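Local coordinates for lipolytic enzyme (Clostridium thermocellum, PDB 2VPT), which hydrolyses acetyl esters of xylan, as the family 3 carbohydrate esterase catalytic domain of a longer cellulosomal protein, at residues A[71-80]-A[110-118]; A[121-131]-A[155-166]. All blocks are in the same frame, centred on the assembly; numbering follows the deposited sequence.

Interaction 1: A[71-80]-A[110-118]; sequences IASNINNWLN and LIDQIFTVK
Two helical segments, 71-80 and 110-117, run side by side in nearly the same direction, from Ala72 beside Leu110 to Asn76 beside Val117, with axes 10.0 Å apart at closest and crossing at -24°. Gln113 reaches across the groove in an extended form, with CG anti to the backbone N (chi1 -179°). Its NE2 makes two nearly straight hydrogen bonds. Gln113 NE2 lies 2.9 Å from Ala72 O, in the carbonyl plane and on a lone pair. Gln113 NE2 also lies 2.8 Å from Asn76 OD1, above the plane of that carbonyl. Both acceptors lie in the amide plane of Gln113, while the two amide planes stand 89° apart. Helix 71-80 is kinked here: Asn76 N makes no bond to Ala72 O, and that carbonyl accepts Gln113 NE2. CG2 of Val117 packs beside Asn76 OD1 at 3.2 Å. On the inner side Ile75 CD1 meets Ile114 CG1 at 3.9 Å, the two side chains crossing at about a right angle. Leu79 CB lies 4.1 Å from Val117 CG1. At the far end one water joins Asn80 O to Lys118 NZ, which also hydrogen-bonds to Asn83 OD1, and a second joins Asn80 ND2 to Val117 O. The chemistry is therefore divided: aliphatic packing faces strands 86-90 and 5-12, and a paired grip by one amide nitrogen probably fixes the rotation of the Gln113 amide at the kink.

Interaction 2: A[121-131]-A[155-166]; sequences VTLFVADYYPW and KVYFVKLSEIQF
Asp127 receives Ser162 on both carboxylate oxygens, just past the end of its strand. Ser162 OG donates to OD2 of Asp127 over a short 2.5 Å, and Ser162 N donates to OD1 of Asp127 at 2.9 Å. Each oxygen is met on its syn side, somewhat out of the carboxylate plane. The Asp127 CG sits between its backbone N and carbonyl carbon (chi1 72°), which turns the group toward the 3-10 segment 161-163. The ring of Phe158 presents its edge to the same carboxylate, with CZ 3.6 Å from Asp127 OD2.

Before this point strands 122-126 and 156-159 are parallel; five backbone hydrogen bonds join them and their flanks, the first from Leu123 N to Lys155 O and the last from Asp127 N to Val159 O. On one face Leu123 CD2 lies beside Val156 CG2 at 3.9 Å, the side chains pointing the same way. On the other face Phe124 CD1 meets CB of Tyr157 at 3.7 Å; the two rings are tilted by 37°, and helix 181-203 covers them. Farther on, Pro130 CD touches Ile164 CG2 at 3.6 Å, and Trp131 CB meets Phe166 CZ at 3.6 Å. Tyr129 OH bonds Leu177 O, near a probable triad of Ser14, His178 and Asp175. Parallel strands with functional loops beyond their C-terminal ends are typical of the alpha/beta fold of SGNH hydrolases.

In the fold
Following the chain from the N terminus, helix 68-82 is the first element to enter either contact, and it leads into strand 86-90. Interaction 1 closes the loop that contains this strand when helix 104-117 returns beside helix 68-82. The chain then enters strand 122-126, which opens interaction 2. That contact closes after helices 136-139 and 142-151, a beta-alpha-beta crossover that brings 156-159 alongside. The two contacts are in series, neither nested nor crossed. They meet where helix 104-117 lies on the sheet: Ile111 CG2 is 3.8 Å from Leu123 CD2, and Phe115 packs on Leu123 as well. Strand 86-90 pairs with strand 122-126 and carries side chains of both helices, so it joins the two regions.

Interaction 1: A[71-80]-A[110-118]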
loop_
_atom_site.group_PDB
_atom_site.type_symbol
_atom_site.label_atom_id
_atom_site.label_comp_id
_atom_site.label_asym_id
_atom_site.label_seq_id
_atom_site.Cartn_x
_atom_site.Cartn_y
_atom_site.Cartn_z
ATOM N N ILE A 71 11.562 11.042 5.268
ATOM C CA ILE A 71 12.455 9.915 5.068
ATOM C C ILE A 71 13.681 10.051 5.981
ATOM O O ILE A 71 14.040 9.109 6.684
ATOM C CB ILE A 71 12.907 9.793 3.599
ATOM C CG1 ILE A 71 11.705 9.499 2.689
ATOM C CG2 ILE A 71 13.985 8.731 3.448
ATOM C CD1 ILE A 71 11.071 8.082 2.813
ATOM N N ALA A 72 14.314 11.227 5.984
ATOM C CA ALA A 72 15.542 11.429 6.760
ATOM C C ALA A 72 15.314 11.204 8.262
ATOM O O ALA A 72 16.211 10.724 8.983
ATOM C CB ALA A 72 16.095 12.854 6.525
ATOM N N SER A 73 14.119 11.557 8.721
ATOM C CA SER A 73 13.767 11.428 10.120
ATOM C C SER A 73 13.741 9.971 10.607
ATOM O O SER A 73 13.897 9.709 11.802
ATOM C CB SER A 73 12.426 12.116 10.344
ATOM O OG SER A 73 12.186 12.380 11.705
ATOM N N ASN A 74 13.562 9.016 9.687
ATOM C CA ASN A 74 13.397 7.613 10.053
ATOM C C ASN A 74 14.390 6.639 9.422
ATOM O O ASN A 74 14.523 5.520 9.910
ATOM C CB ASN A 74 11.974 7.177 9.712
ATOM C CG ASN A 74 10.961 7.995 10.434
ATOM O OD1 ASN A 74 10.837 7.899 11.662
ATOM N ND2 ASN A 74 10.274 8.864 9.712
ATOM N N ILE A 75 15.099 7.045 8.376
ATOM C CA ILE A 75 15.874 6.081 7.591
ATOM C C ILE A 75 17.025 5.434 8.383
ATOM O O ILE A 75 17.417 4.305 8.099
ATOM C CB ILE A 75 16.381 6.726 6.300
ATOM C CG1 ILE A 75 16.823 5.652 5.289
ATOM C CG2 ILE A 75 17.457 7.758 6.597
ATOM C CD1 ILE A 75 17.007 6.190 3.877
ATOM N N ASN A 76 17.557 6.108 9.406
ATOM C CA ASN A 76 18.623 5.494 10.200
ATOM C C ASN A 76 18.121 4.217 10.834
ATOM O O ASN A 76 18.826 3.212 10.877
ATOM C CB ASN A 76 19.127 6.419 11.304
ATOM C CG ASN A 76 19.832 7.630 10.775
ATOM O OD1 ASN A 76 19.956 7.830 9.566
ATOM N ND2 ASN A 76 20.308 8.469 11.700
ATOM N N ASN A 77 16.883 4.254 11.315
ATOM C CA ASN A 77 16.273 3.067 11.907
ATOM C C ASN A 77 16.025 1.963 10.885
ATOM O O ASN A 77 16.277 0.780 11.155
ATOM C CB ASN A 77 14.974 3.426 12.624
ATOM C CG ASN A 77 15.192 4.407 13.762
ATOM O OD1 ASN A 77 16.201 4.355 14.459
ATOM N ND2 ASN A 77 14.235 5.296 13.959
ATOM N N TRP A 78 15.535 2.347 9.710
ATOM C CA TRP A 78 15.278 1.374 8.654
ATOM C C TRP A 78 16.578 0.691 8.226
ATOM O O TRP A 78 16.625 -0.522 8.046
ATOM C CB TRP A 78 14.641 2.058 7.448
ATOM C CG TRP A 78 13.352 2.756 7.732
ATOM C CD1 TRP A 78 12.521 2.573 8.801
ATOM C CD2 TRP A 78 12.726 3.727 6.908
ATOM N NE1 TRP A 78 11.440 3.400 8.703
ATOM C CE2 TRP A 78 11.525 4.101 7.533
ATOM C CE3 TRP A 78 13.056 4.300 5.683
ATOM C CZ2 TRP A 78 10.663 5.048 6.989
ATOM C CZ3 TRP A 78 12.195 5.245 5.147
ATOM C CH2 TRP A 78 11.021 5.603 5.799
ATOM N N LEU A 79 17.631 1.475 8.039
ATOM C CA LEU A 79 18.932 0.929 7.672
ATOM C C LEU A 79 19.466 -0.031 8.723
ATOM O O LEU A 79 20.007 -1.080 8.387
ATOM C CB LEU A 79 19.930 2.071 7.458
ATOM C CG LEU A 79 19.688 2.905 6.192
ATOM C CD1 LEU A 79 20.504 4.205 6.219
ATOM C CD2 LEU A 79 20.035 2.102 4.962
ATOM N N ASN A 80 19.347 0.343 9.990
ATOM C CA ASN A 80 19.849 -0.522 11.056
ATOM C C ASN A 80 19.014 -1.794 11.189
ATOM O O ASN A 80 19.551 -2.870 11.445
ATOM C CB ASN A 80 19.923 0.240 12.381
ATOM C CG ASN A 80 21.096 1.221 12.430
ATOM O OD1 ASN A 80 21.001 2.293 13.040
ATOM N ND2 ASN A 80 22.201 0.860 11.783
ATOM N N LEU A 110 20.539 13.969 2.704
ATOM C CA LEU A 110 20.038 12.611 2.891
ATOM C C LEU A 110 21.016 11.563 2.354
ATOM O O LEU A 110 21.224 10.549 2.995
ATOM C CB LEU A 110 18.655 12.476 2.242
ATOM C CG LEU A 110 18.043 11.066 2.251
ATOM C CD1 LEU A 110 17.940 10.517 3.670
ATOM C CD2 LEU A 110 16.672 11.123 1.605
ATOM N N ILE A 111 21.622 11.822 1.202
ATOM C CA ILE A 111 22.650 10.929 0.659
ATOM C C ILE A 111 23.801 10.802 1.655
ATOM O O ILE A 111 24.234 9.707 1.985
ATOM C CB ILE A 111 23.160 11.422 -0.720
ATOM C CG1 ILE A 111 22.043 11.285 -1.777
ATOM C CG2 ILE A 111 24.434 10.665 -1.149
ATOM C CD1 ILE A 111 22.288 12.095 -3.031
ATOM N N ASP A 112 24.276 11.939 2.156
ATOM C CA ASP A 112 25.365 11.928 3.138
ATOM C C ASP A 112 24.981 11.140 4.382
ATOM O O ASP A 112 25.772 10.365 4.908
ATOM C CB ASP A 112 25.748 13.348 3.568
ATOM C CG ASP A 112 26.411 14.158 2.457
ATOM O OD1 ASP A 112 26.738 13.596 1.393
ATOM O OD2 ASP A 112 26.601 15.379 2.668
ATOM N N GLN A 113 23.750 11.340 4.839
ATOM C CA GLN A 113 23.247 10.658 6.023
ATOM C C GLN A 113 23.240 9.139 5.870
ATOM O O GLN A 113 23.626 8.409 6.770
ATOM C CB GLN A 113 21.834 11.148 6.334
ATOM C CG GLN A 113 21.210 10.511 7.565
ATOM C CD GLN A 113 19.772 10.973 7.785
ATOM O OE1 GLN A 113 19.345 11.974 7.234
ATOM N NE2 GLN A 113 19.029 10.238 8.590
ATOM N N ILE A 114 22.792 8.668 4.712
ATOM C CA ILE A 114 22.777 7.237 4.430
ATOM C C ILE A 114 24.175 6.625 4.570
ATOM O O ILE A 114 24.334 5.598 5.216
ATOM C CB ILE A 114 22.161 6.955 3.030
ATOM C CG1 ILE A 114 20.652 7.253 3.057
ATOM C CG2 ILE A 114 22.447 5.510 2.577
ATOM C CD1 ILE A 114 20.002 7.411 1.710
ATOM N N PHE A 115 25.180 7.251 3.969
ATOM C CA PHE A 115 26.555 6.731 4.070
ATOM C C PHE A 115 27.155 6.865 5.469
ATOM O O PHE A 115 28.022 6.080 5.851
ATOM C CB PHE A 115 27.460 7.418 3.053
ATOM C CG PHE A 115 27.215 7.002 1.626
ATOM C CD1 PHE A 115 27.476 5.701 1.211
ATOM C CD2 PHE A 115 26.760 7.909 0.691
ATOM C CE1 PHE A 115 27.263 5.330 -0.097
ATOM C CE2 PHE A 115 26.553 7.539 -0.614
ATOM C CZ PHE A 115 26.807 6.243 -1.007
ATOM N N THR A 116 26.701 7.850 6.234
ATOM C CA THR A 116 27.147 8.005 7.622
ATOM C C THR A 116 26.714 6.795 8.448
ATOM O O THR A 116 27.500 6.240 9.207
ATOM C CB THR A 116 26.631 9.325 8.240
ATOM O OG1 THR A 116 27.131 10.435 7.483
ATOM C CG2 THR A 116 27.068 9.464 9.695
ATOM N N VAL A 117 25.468 6.353 8.264
ATOM C CA VAL A 117 24.930 5.216 8.993
ATOM C C VAL A 117 25.423 3.876 8.449
ATOM O O VAL A 117 25.703 2.959 9.223
ATOM C CB VAL A 117 23.383 5.229 8.963
ATOM C CG1 VAL A 117 22.821 3.978 9.643
ATOM C CG2 VAL A 117 22.846 6.504 9.610
ATOM N N LYS A 118 25.521 3.758 7.124
ATOM C CA LYS A 118 25.976 2.521 6.468
ATOM C C LYS A 118 27.064 2.815 5.433
ATOM O O LYS A 118 26.815 2.888 4.238
ATOM C CB LYS A 118 24.784 1.782 5.845
ATOM C CG LYS A 118 23.801 1.239 6.883
ATOM C CD LYS A 118 24.425 0.159 7.777
ATOM C CE LYS A 118 23.402 -0.512 8.674
ATOM N NZ LYS A 118 24.026 -1.571 9.511
HETATM O O HOH W 1 22.291 -3.235 10.861
HETATM O O HOH W 2 24.835 1.708 11.564
#

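Interaction 2: A[121-131]-A[155-166]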
loop_
_atom_site.group_PDB
_atom_site.type_symbol
_atom_site.label_atom_id
_atom_site.label_comp_id
_atom_site.label_asym_id
_atom_site.label_seq_id
_atom_site.Cartn_x
_atom_site.Cartn_y
_atom_site.Cartn_z
ATOM N N VAL A 121 27.383 0.743 2.092
ATOM C CA VAL A 121 26.217 0.555 1.244
ATOM C C VAL A 121 26.486 1.075 -0.168
ATOM O O VAL A 121 27.335 1.938 -0.388
ATOM C CB VAL A 121 24.970 1.233 1.862
ATOM C CG1 VAL A 121 24.933 2.739 1.564
ATOM C CG2 VAL A 121 23.696 0.559 1.361
ATOM N N THR A 122 25.772 0.517 -1.134
ATOM C CA THR A 122 25.730 1.037 -2.485
ATOM C C THR A 122 24.386 1.729 -2.661
ATOM O O THR A 122 23.338 1.155 -2.347
ATOM C CB THR A 122 25.926 -0.078 -3.513
ATOM O OG1 THR A 122 27.257 -0.597 -3.372
ATOM C CG2 THR A 122 25.720 0.408 -4.945
ATOM N N LEU A 123 24.423 2.958 -3.161
ATOM C CA LEU A 123 23.230 3.803 -3.258
ATOM C C LEU A 123 22.949 4.210 -4.694
ATOM O O LEU A 123 23.831 4.674 -5.411
ATOM C CB LEU A 123 23.412 5.055 -2.385
ATOM C CG LEU A 123 22.271 6.080 -2.366
ATOM C CD1 LEU A 123 20.969 5.526 -1.777
ATOM C CD2 LEU A 123 22.683 7.340 -1.583
ATOM N N PHE A 124 21.711 4.006 -5.116
ATOM C CA PHE A 124 21.193 4.494 -6.384
ATOM C C PHE A 124 20.168 5.569 -6.100
ATOM O O PHE A 124 19.318 5.402 -5.231
ATOM C CB PHE A 124 20.550 3.350 -7.172
ATOM C CG PHE A 124 21.535 2.331 -7.654
ATOM C CD1 PHE A 124 22.193 2.524 -8.840
ATOM C CD2 PHE A 124 21.843 1.211 -6.904
ATOM C CE1 PHE A 124 23.114 1.610 -9.302
ATOM C CE2 PHE A 124 22.779 0.288 -7.363
ATOM C CZ PHE A 124 23.406 0.497 -8.567
ATOM N N VAL A 125 20.271 6.674 -6.832
ATOM C CA VAL A 125 19.378 7.821 -6.686
ATOM C C VAL A 125 18.712 8.085 -8.023
ATOM O O VAL A 125 19.405 8.313 -9.020
ATOM C CB VAL A 125 20.142 9.067 -6.216
ATOM C CG1 VAL A 125 19.185 10.265 -6.120
ATOM C CG2 VAL A 125 20.813 8.788 -4.856
ATOM N N ALA A 126 17.379 8.075 -8.038
ATOM C CA ALA A 126 16.588 8.277 -9.248
ATOM C C ALA A 126 15.985 9.675 -9.369
ATOM O O ALA A 126 15.635 10.301 -8.366
ATOM C CB ALA A 126 15.463 7.256 -9.306
ATOM N N ASP A 127 15.853 10.147 -10.607
ATOM C CA ASP A 127 14.924 11.233 -10.906
ATOM C C ASP A 127 13.543 10.677 -11.301
ATOM O O ASP A 127 13.312 9.465 -11.171
ATOM C CB ASP A 127 15.521 12.245 -11.903
ATOM C CG ASP A 127 15.630 11.735 -13.317
ATOM O OD1 ASP A 127 15.340 10.555 -13.580
ATOM O OD2 ASP A 127 16.012 12.563 -14.186
ATOM N N TYR A 128 12.620 11.534 -11.727
ATOM C CA TYR A 128 11.241 11.153 -12.004
ATOM C C TYR A 128 10.924 11.123 -13.489
ATOM O O TYR A 128 11.503 11.848 -14.296
ATOM C CB TYR A 128 10.272 12.130 -11.307
ATOM C CG TYR A 128 10.221 11.979 -9.810
ATOM C CD1 TYR A 128 9.152 11.360 -9.205
ATOM C CD2 TYR A 128 11.241 12.471 -8.990
ATOM C CE1 TYR A 128 9.088 11.227 -7.823
ATOM C CE2 TYR A 128 11.185 12.328 -7.620
ATOM C CZ TYR A 128 10.111 11.688 -7.040
ATOM O OH TYR A 128 10.053 11.565 -5.660
ATOM N N TYR A 129 9.964 10.280 -13.849
ATOM C CA TYR A 129 9.311 10.398 -15.148
ATOM C C TYR A 129 8.738 11.824 -15.231
ATOM O O TYR A 129 8.389 12.419 -14.215
ATOM C CB TYR A 129 8.226 9.325 -15.314
ATOM C CG TYR A 129 7.190 9.310 -14.219
ATOM C CD1 TYR A 129 6.007 10.016 -14.356
ATOM C CD2 TYR A 129 7.410 8.611 -13.027
ATOM C CE1 TYR A 129 5.059 10.030 -13.354
ATOM C CE2 TYR A 129 6.469 8.621 -12.012
ATOM C CZ TYR A 129 5.290 9.327 -12.180
ATOM O OH TYR A 129 4.328 9.337 -11.186
ATOM N N PRO A 130 8.671 12.397 -16.431
ATOM C CA PRO A 130 8.343 13.828 -16.569
ATOM C C PRO A 130 6.845 14.173 -16.480
ATOM O O PRO A 130 6.264 14.737 -17.420
ATOM C CB PRO A 130 8.910 14.153 -17.951
ATOM C CG PRO A 130 8.679 12.894 -18.711
ATOM C CD PRO A 130 8.985 11.782 -17.731
ATOM N N TRP A 131 6.228 13.846 -15.350
ATOM C CA TRP A 131 4.807 14.104 -15.134
ATOM C C TRP A 131 4.545 14.242 -13.642
ATOM O O TRP A 131 4.969 13.380 -12.879
ATOM C CB TRP A 131 3.978 12.943 -15.685
ATOM C CG TRP A 131 2.517 13.231 -15.719
ATOM C CD1 TRP A 131 1.577 12.794 -14.848
ATOM C CD2 TRP A 131 1.835 14.040 -16.679
ATOM N NE1 TRP A 131 0.340 13.267 -15.209
ATOM C CE2 TRP A 131 0.473 14.036 -16.334
ATOM C CE3 TRP A 131 2.245 14.759 -17.808
ATOM C CZ2 TRP A 131 -0.491 14.737 -17.071
ATOM C CZ3 TRP A 131 1.288 15.451 -18.541
ATOM C CH2 TRP A 131 -0.062 15.430 -18.168
ATOM N N LYS A 155 30.048 5.536 -3.307
ATOM C CA LYS A 155 29.385 4.565 -4.163
ATOM C C LYS A 155 27.906 4.947 -4.351
ATOM O O LYS A 155 27.003 4.264 -3.858
ATOM C CB LYS A 155 29.552 3.152 -3.577
ATOM C CG LYS A 155 31.014 2.678 -3.576
ATOM C CD LYS A 155 31.195 1.335 -2.897
ATOM C CE LYS A 155 32.602 0.811 -3.110
ATOM N NZ LYS A 155 32.849 -0.442 -2.356
ATOM N N VAL A 156 27.686 6.049 -5.067
ATOM C CA VAL A 156 26.347 6.556 -5.397
ATOM C C VAL A 156 26.237 6.739 -6.908
ATOM O O VAL A 156 27.169 7.242 -7.560
ATOM C CB VAL A 156 26.012 7.860 -4.623
ATOM C CG1 VAL A 156 27.013 8.983 -4.955
ATOM C CG2 VAL A 156 24.574 8.305 -4.881
ATOM N N TYR A 157 25.105 6.325 -7.470
ATOM C CA TYR A 157 24.917 6.235 -8.907
ATOM C C TYR A 157 23.552 6.777 -9.268
ATOM O O TYR A 157 22.583 6.538 -8.550
ATOM C CB TYR A 157 25.035 4.761 -9.351
ATOM C CG TYR A 157 26.337 4.145 -8.902
ATOM C CD1 TYR A 157 27.497 4.321 -9.653
ATOM C CD2 TYR A 157 26.428 3.438 -7.711
ATOM C CE1 TYR A 157 28.705 3.782 -9.234
ATOM C CE2 TYR A 157 27.636 2.892 -7.278
ATOM C CZ TYR A 157 28.771 3.079 -8.044
ATOM O OH TYR A 157 29.980 2.547 -7.629
ATOM N N PHE A 158 23.479 7.500 -10.375
ATOM C CA PHE A 158 22.263 8.129 -10.853
ATOM C C PHE A 158 21.481 7.175 -11.741
ATOM O O PHE A 158 22.030 6.516 -12.618
ATOM C CB PHE A 158 22.626 9.410 -11.633
ATOM C CG PHE A 158 21.455 10.135 -12.232
ATOM C CD1 PHE A 158 20.373 10.535 -11.460
ATOM C CD2 PHE A 158 21.452 10.456 -13.572
ATOM C CE1 PHE A 158 19.318 11.212 -12.038
ATOM C CE2 PHE A 158 20.407 11.138 -14.143
ATOM C CZ PHE A 158 19.332 11.514 -13.375
ATOM N N VAL A 159 20.178 7.112 -11.517
ATOM C CA VAL A 159 19.263 6.330 -12.331
ATOM C C VAL A 159 18.327 7.302 -13.030
ATOM O O VAL A 159 17.471 7.938 -12.401
ATOM C CB VAL A 159 18.481 5.318 -11.479
ATOM C CG1 VAL A 159 17.475 4.553 -12.350
ATOM C CG2 VAL A 159 19.457 4.375 -10.752
ATOM N N LYS A 160 18.520 7.455 -14.335
ATOM C CA LYS A 160 17.784 8.452 -15.097
ATOM C C LYS A 160 16.417 7.944 -15.543
ATOM O O LYS A 160 16.176 7.698 -16.721
ATOM C CB LYS A 160 18.613 8.893 -16.315
ATOM C CG LYS A 160 18.080 10.146 -16.990
ATOM C CD LYS A 160 18.983 10.628 -18.113
ATOM C CE LYS A 160 18.273 11.546 -19.061
ATOM N NZ LYS A 160 19.244 12.272 -19.936
ATOM N N LEU A 161 15.495 7.816 -14.596
ATOM C CA LEU A 161 14.130 7.433 -14.929
ATOM C C LEU A 161 13.462 8.403 -15.900
ATOM O O LEU A 161 12.540 8.033 -16.644
ATOM C CB LEU A 161 13.278 7.272 -13.660
ATOM C CG LEU A 161 13.775 6.224 -12.658
ATOM C CD1 LEU A 161 12.838 6.119 -11.477
ATOM C CD2 LEU A 161 13.954 4.859 -13.324
ATOM N N SER A 162 13.929 9.655 -15.912
ATOM C CA SER A 162 13.386 10.648 -16.840
ATOM C C SER A 162 13.667 10.366 -18.316
ATOM O O SER A 162 13.063 11.021 -19.172
ATOM C CB SER A 162 13.898 12.044 -16.496
ATOM O OG SER A 162 15.308 12.117 -16.587
ATOM N N GLU A 163 14.534 9.394 -18.606
ATOM C CA GLU A 163 14.791 8.984 -19.997
ATOM C C GLU A 163 13.683 8.083 -20.554
ATOM O O GLU A 163 13.707 7.719 -21.746
ATOM C CB GLU A 163 16.166 8.320 -20.124
ATOM C CG GLU A 163 16.195 6.820 -19.827
ATOM C CD GLU A 163 17.584 6.234 -19.872
ATOM O OE1 GLU A 163 18.573 6.975 -19.694
ATOM O OE2 GLU A 163 17.686 5.007 -20.071
ATOM N N ILE A 164 12.717 7.718 -19.715
ATOM C CA ILE A 164 11.517 7.014 -20.147
ATOM C C ILE A 164 10.957 7.610 -21.438
ATOM O O ILE A 164 10.884 8.829 -21.589
ATOM C CB ILE A 164 10.433 7.001 -19.012
ATOM C CG1 ILE A 164 9.242 6.120 -19.398
ATOM C CG2 ILE A 164 9.991 8.434 -18.671
ATOM C CD1 ILE A 164 8.318 5.810 -18.219
ATOM N N GLN A 165 10.601 6.723 -22.367
ATOM C CA GLN A 165 9.860 7.093 -23.568
ATOM C C GLN A 165 8.420 7.326 -23.144
ATOM O O GLN A 165 7.584 6.428 -23.205
ATOM C CB GLN A 165 9.962 5.967 -24.617
ATOM C CG GLN A 165 9.049 6.104 -25.850
ATOM C CD GLN A 165 7.743 5.287 -25.771
ATOM O OE1 GLN A 165 6.690 5.743 -26.224
ATOM N NE2 GLN A 165 7.816 4.079 -25.210
ATOM N N PHE A 166 8.138 8.536 -22.689
ATOM C CA PHE A 166 6.901 8.813 -21.977
ATOM C C PHE A 166 5.714 9.026 -22.902
ATOM O O PHE A 166 5.772 9.836 -23.821
ATOM C CB PHE A 166 7.080 10.032 -21.068
ATOM C CG PHE A 166 5.895 10.307 -20.194
ATOM C CD1 PHE A 166 5.589 9.462 -19.139
ATOM C CD2 PHE A 166 5.078 11.409 -20.430
ATOM C CE1 PHE A 166 4.486 9.708 -18.330
ATOM C CE2 PHE A 166 3.972 11.661 -19.630
ATOM C CZ PHE A 166 3.678 10.809 -18.575
#